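Side-chain contacts in competence protein PILN (Thermus thermophilus, PDB 4BHQ), which probably helps assemble the inner-membrane platform for type IV pilus biogenesis, this part being its periplasmic domain: residues A89-Q93 with E94-D98; E126-P129 with R130-I133. All blocks are in the same frame, centred on the assembly; numbering follows the deposited sequence.

How the contacts relate
Both contacts are local, and they come in series along the chain. Contact 1, residues 89-98, closes helix 85-93 and leads through a loop toward strand 102-112. Contact 2, residues 126-133, is the turn that follows helix 115-124 and opens strand 131-141, an outermost strand of the four-stranded antiparallel sheet within this chain. The centres of contact 1 and contact 2 lie about 13 Å apart. They meet through Y97, whose CD1 packs 3.5 Å from C of G132. The loop after one helix thus rests on the start of the strand that follows the next. Both belong to the PilN dimerization domain, and contact 2 also touches the second subunit.

Contact 1 of 2, residues A89-Q93 with E94-D98; sequences ARLAQ and EGTYD
The backbone oxygen of R90 takes the amide of E94 at 2.9 Å (N to O), closing the last full turn of the helix. The donor lies 27° from the carbonyl plane. CB of E94 also sits against this oxygen. The next two bonds are weak: G95 N to A92 O and T96 N to L91 O, both 3.2 Å. With its positive phi of 85°, G95 makes the exit a Schellman motif. A side chain at these backbone angles would press on the carbonyl of E94. L91 carries the side-chain packing. Its CD2 branch lies 3.9 Å from OG1 of T96, and its CD1 comes to the edge of the Y97 ring, 4.3 Å from CE2. E94 has CG opposite its backbone N (chi1 -178°), and its extended chain crosses that of L91 at a slant, OE1 passing 4.2 Å from CD2 of L91. CG2 of T96 lies over one face of the Y97 ring, offset toward the rim. Y97 OH is hydrogen-bonded to E105 on strand 102-112. L91 also packs on L83, before the helix, while T96 and Y97 rest on E134, so the loop leaving the helix lies on strand 131-141.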
loop_
_atom_site.group_PDB
_atom_site.type_symbol
_atom_site.label_atom_id
_atom_site.label_comp_id
_atom_site.label_asym_id
_atom_site.label_seq_id
_atom_site.Cartn_x
_atom_site.Cartn_y
_atom_site.Cartn_z
ATOM N N ALA A 89 -13.680 19.411 -8.937
ATOM C CA ALA A 89 -13.778 20.552 -9.875
ATOM C C ALA A 89 -12.915 21.786 -9.460
ATOM O O ALA A 89 -12.132 22.285 -10.252
ATOM C CB ALA A 89 -15.232 20.936 -10.057
ATOM N N ARG A 90 -13.007 22.216 -8.201
ATOM C CA ARG A 90 -12.145 23.290 -7.689
ATOM C C ARG A 90 -10.663 22.987 -7.752
ATOM O O ARG A 90 -9.856 23.877 -8.103
ATOM C CB ARG A 90 -12.489 23.623 -6.235
ATOM C CG ARG A 90 -13.833 24.286 -6.014
ATOM C CD ARG A 90 -13.954 24.946 -4.622
ATOM N NE ARG A 90 -13.760 24.023 -3.490
ATOM C CZ ARG A 90 -14.674 23.157 -3.050
ATOM N NH1 ARG A 90 -15.881 23.073 -3.628
ATOM N NH2 ARG A 90 -14.385 22.362 -2.025
ATOM N N LEU A 91 -10.263 21.762 -7.376
ATOM C CA LEU A 91 -8.805 21.389 -7.449
ATOM C C LEU A 91 -8.330 21.422 -8.885
ATOM O O LEU A 91 -7.200 21.857 -9.157
ATOM C CB LEU A 91 -8.532 19.973 -6.905
ATOM C CG LEU A 91 -8.587 19.861 -5.373
ATOM C CD1 LEU A 91 -8.283 18.418 -4.923
ATOM C CD2 LEU A 91 -7.592 20.840 -4.774
ATOM N N ALA A 92 -9.149 20.903 -9.799
ATOM C CA ALA A 92 -8.778 20.850 -11.193
ATOM C C ALA A 92 -8.603 22.278 -11.738
ATOM O O ALA A 92 -7.689 22.507 -12.543
ATOM C CB ALA A 92 -9.829 20.076 -12.028
ATOM N N GLN A 93 -9.477 23.206 -11.340
ATOM C CA GLN A 93 -9.420 24.572 -11.885
ATOM C C GLN A 93 -8.260 25.301 -11.250
ATOM O O GLN A 93 -7.581 26.092 -11.909
ATOM C CB GLN A 93 -10.722 25.331 -11.655
ATOM C CG GLN A 93 -11.876 24.785 -12.490
ATOM C CD GLN A 93 -13.202 25.460 -12.164
ATOM O OE1 GLN A 93 -13.334 26.138 -11.137
ATOM N NE2 GLN A 93 -14.193 25.277 -13.042
ATOM N N GLU A 94 -8.013 25.009 -9.978
ATOM C CA GLU A 94 -6.861 25.566 -9.282
ATOM C C GLU A 94 -5.527 25.095 -9.868
ATOM O O GLU A 94 -4.478 25.642 -9.532
ATOM C CB GLU A 94 -6.936 25.181 -7.822
ATOM C CG GLU A 94 -5.824 25.743 -6.963
ATOM C CD GLU A 94 -6.191 25.668 -5.511
ATOM O OE1 GLU A 94 -7.186 24.972 -5.220
ATOM O OE2 GLU A 94 -5.504 26.310 -4.669
ATOM N N GLY A 95 -5.554 24.084 -10.747
ATOM C CA GLY A 95 -4.299 23.559 -11.333
ATOM C C GLY A 95 -3.545 22.507 -10.524
ATOM O O GLY A 95 -2.542 21.985 -10.976
ATOM N N THR A 96 -4.033 22.175 -9.327
ATOM C CA THR A 96 -3.443 21.105 -8.547
ATOM C C THR A 96 -3.472 19.785 -9.362
ATOM O O THR A 96 -4.407 19.544 -10.134
ATOM C CB THR A 96 -4.149 20.918 -7.195
ATOM O OG1 THR A 96 -4.346 22.195 -6.564
ATOM C CG2 THR A 96 -3.272 20.094 -6.290
ATOM N N TYR A 97 -2.448 18.949 -9.183
ATOM C CA TYR A 97 -2.382 17.668 -9.880
ATOM C C TYR A 97 -2.524 17.889 -11.392
ATOM O O TYR A 97 -3.189 17.096 -12.080
ATOM C CB TYR A 97 -3.487 16.707 -9.389
ATOM C CG TYR A 97 -3.465 16.414 -7.890
ATOM C CD1 TYR A 97 -2.258 16.014 -7.231
ATOM C CD2 TYR A 97 -4.576 16.661 -7.127
ATOM C CE1 TYR A 97 -2.236 15.775 -5.826
ATOM C CE2 TYR A 97 -4.581 16.420 -5.757
ATOM C CZ TYR A 97 -3.410 15.953 -5.121
ATOM O OH TYR A 97 -3.514 15.755 -3.789
ATOM N N ASP A 98 -1.895 18.963 -11.885
ATOM C CA ASP A 98 -1.870 19.336 -13.316
ATOM C C ASP A 98 -3.230 19.401 -13.909
ATOM O O ASP A 98 -3.403 19.014 -15.061
ATOM C CB ASP A 98 -1.048 18.366 -14.180
ATOM C CG ASP A 98 0.451 18.490 -13.924
ATOM O OD1 ASP A 98 0.917 19.479 -13.300
ATOM O OD2 ASP A 98 1.184 17.580 -14.346
#

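Contact 2 of 2, residues E126-P129 with R130-I133; sequences ETSP and RFGI
S128 to F131 form a type I beta turn that reverses the chain: the end-to-end directions of 126-129 and 130-133 differ by 158°. The turn is closed by F131 N, which donates to S128 O at 3.2 Å. The N-H points well at this oxygen (159°), but the donor stands above the carbonyl plane. A second bond comes from the side chain of S128. Its OG accepts the amide of R130 at 3.1 Å, N to OG, which makes an ST turn within the beta turn. OG lies opposite the backbone N (chi1 167°), which carries it forward to that amide. The same oxygen sits in the plane of the F131 ring, at its edge, 3.5 Å from CD1. R130 bends at CG and leads away, and its NE is hydrogen-bonded to T156 O on strand 146-156. Beyond the turn, on the two flanking segments, CG of E126 packs 3.6 Å from CG2 of I133. These two side chains cross at about a right angle. A water donates to OE2 of E126; its link to the backbone O of I133 is very short and so doubtful. F131 packs on V153 and V155, and I133 on V153, all of strand 146-156. S128 and F131 also touch Q63 of the second subunit, and R130 touches A59 of that subunit, so the turn lies at the dimer interface. With an alanine in place of S128, the R130 amide would probably lose its side-chain acceptor, and the edge of the F131 ring near CD1 its polar neighbour. The methylene of E126 against the methyl of I133 packs the flanking residues together. The bonds to S128 O and S128 OG fix the path from the turn into the strand.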
loop_
_atom_site.group_PDB
_atom_site.type_symbol
_atom_site.label_atom_id
_atom_site.label_comp_id
_atom_site.label_asym_id
_atom_site.label_seq_id
_atom_site.Cartn_x
_atom_site.Cartn_y
_atom_site.Cartn_z
ATOM N N GLU A 126 4.297 11.477 -11.354
ATOM C CA GLU A 126 4.118 12.563 -12.311
ATOM C C GLU A 126 4.052 12.076 -13.743
ATOM O O GLU A 126 3.497 12.744 -14.577
ATOM C CB GLU A 126 5.273 13.556 -12.174
ATOM C CG GLU A 126 5.053 14.484 -11.028
ATOM C CD GLU A 126 6.119 15.551 -10.938
ATOM O OE1 GLU A 126 7.185 15.428 -11.633
ATOM O OE2 GLU A 126 5.853 16.525 -10.151
ATOM N N THR A 127 4.615 10.906 -13.999
ATOM C CA THR A 127 4.738 10.387 -15.320
ATOM C C THR A 127 3.578 9.447 -15.607
ATOM O O THR A 127 3.644 8.679 -16.562
ATOM C CB THR A 127 6.069 9.612 -15.500
ATOM O OG1 THR A 127 6.110 8.512 -14.588
ATOM C CG2 THR A 127 7.307 10.516 -15.251
ATOM N N SER A 128 2.518 9.480 -14.796
ATOM C CA SER A 128 1.358 8.677 -15.118
ATOM C C SER A 128 0.091 9.510 -15.313
ATOM O O SER A 128 -0.219 10.378 -14.492
ATOM C CB SER A 128 1.131 7.620 -14.054
ATOM O OG SER A 128 -0.165 7.069 -14.253
ATOM N N PRO A 129 -0.680 9.213 -16.363
ATOM C CA PRO A 129 -1.948 9.897 -16.641
ATOM C C PRO A 129 -2.978 9.655 -15.554
ATOM O O PRO A 129 -3.943 10.397 -15.438
ATOM C CB PRO A 129 -2.458 9.216 -17.951
ATOM C CG PRO A 129 -1.322 8.403 -18.472
ATOM C CD PRO A 129 -0.434 8.085 -17.295
ATOM N N ARG A 130 -2.799 8.598 -14.764
ATOM C CA ARG A 130 -3.808 8.304 -13.757
ATOM C C ARG A 130 -3.526 9.033 -12.381
ATOM O O ARG A 130 -4.369 9.091 -11.529
ATOM C CB ARG A 130 -3.876 6.801 -13.656
ATOM C CG ARG A 130 -4.920 6.306 -12.691
ATOM C CD ARG A 130 -6.069 5.565 -13.376
ATOM N NE ARG A 130 -7.012 5.105 -12.339
ATOM C CZ ARG A 130 -6.912 3.914 -11.734
ATOM N NH1 ARG A 130 -5.930 3.082 -12.105
ATOM N NH2 ARG A 130 -7.803 3.548 -10.795
ATOM N N PHE A 131 -2.302 9.563 -12.228
ATOM C CA PHE A 131 -1.832 10.112 -10.959
ATOM C C PHE A 131 -1.291 11.513 -11.069
ATOM O O PHE A 131 -0.823 11.913 -12.121
ATOM C CB PHE A 131 -0.687 9.217 -10.389
ATOM C CG PHE A 131 -1.154 7.838 -10.005
ATOM C CD1 PHE A 131 -1.159 6.830 -10.947
ATOM C CD2 PHE A 131 -1.632 7.581 -8.725
ATOM C CE1 PHE A 131 -1.644 5.567 -10.612
ATOM C CE2 PHE A 131 -2.077 6.297 -8.381
ATOM C CZ PHE A 131 -2.091 5.300 -9.356
ATOM N N GLY A 132 -1.427 12.276 -9.973
ATOM C CA GLY A 132 -0.724 13.529 -9.789
ATOM C C GLY A 132 -0.135 13.456 -8.389
ATOM O O GLY A 132 -0.563 12.625 -7.560
ATOM N N ILE A 133 0.829 14.312 -8.111
ATOM C CA ILE A 133 1.401 14.376 -6.758
ATOM C C ILE A 133 1.589 15.845 -6.367
ATOM O O ILE A 133 2.010 16.674 -7.205
ATOM C CB ILE A 133 2.695 13.553 -6.681
ATOM C CG1 ILE A 133 3.234 13.545 -5.241
ATOM C CG2 ILE A 133 3.740 14.069 -7.689
ATOM C CD1 ILE A 133 4.277 12.482 -4.918
HETATM O O HOH W 1 3.626 17.734 -8.837
#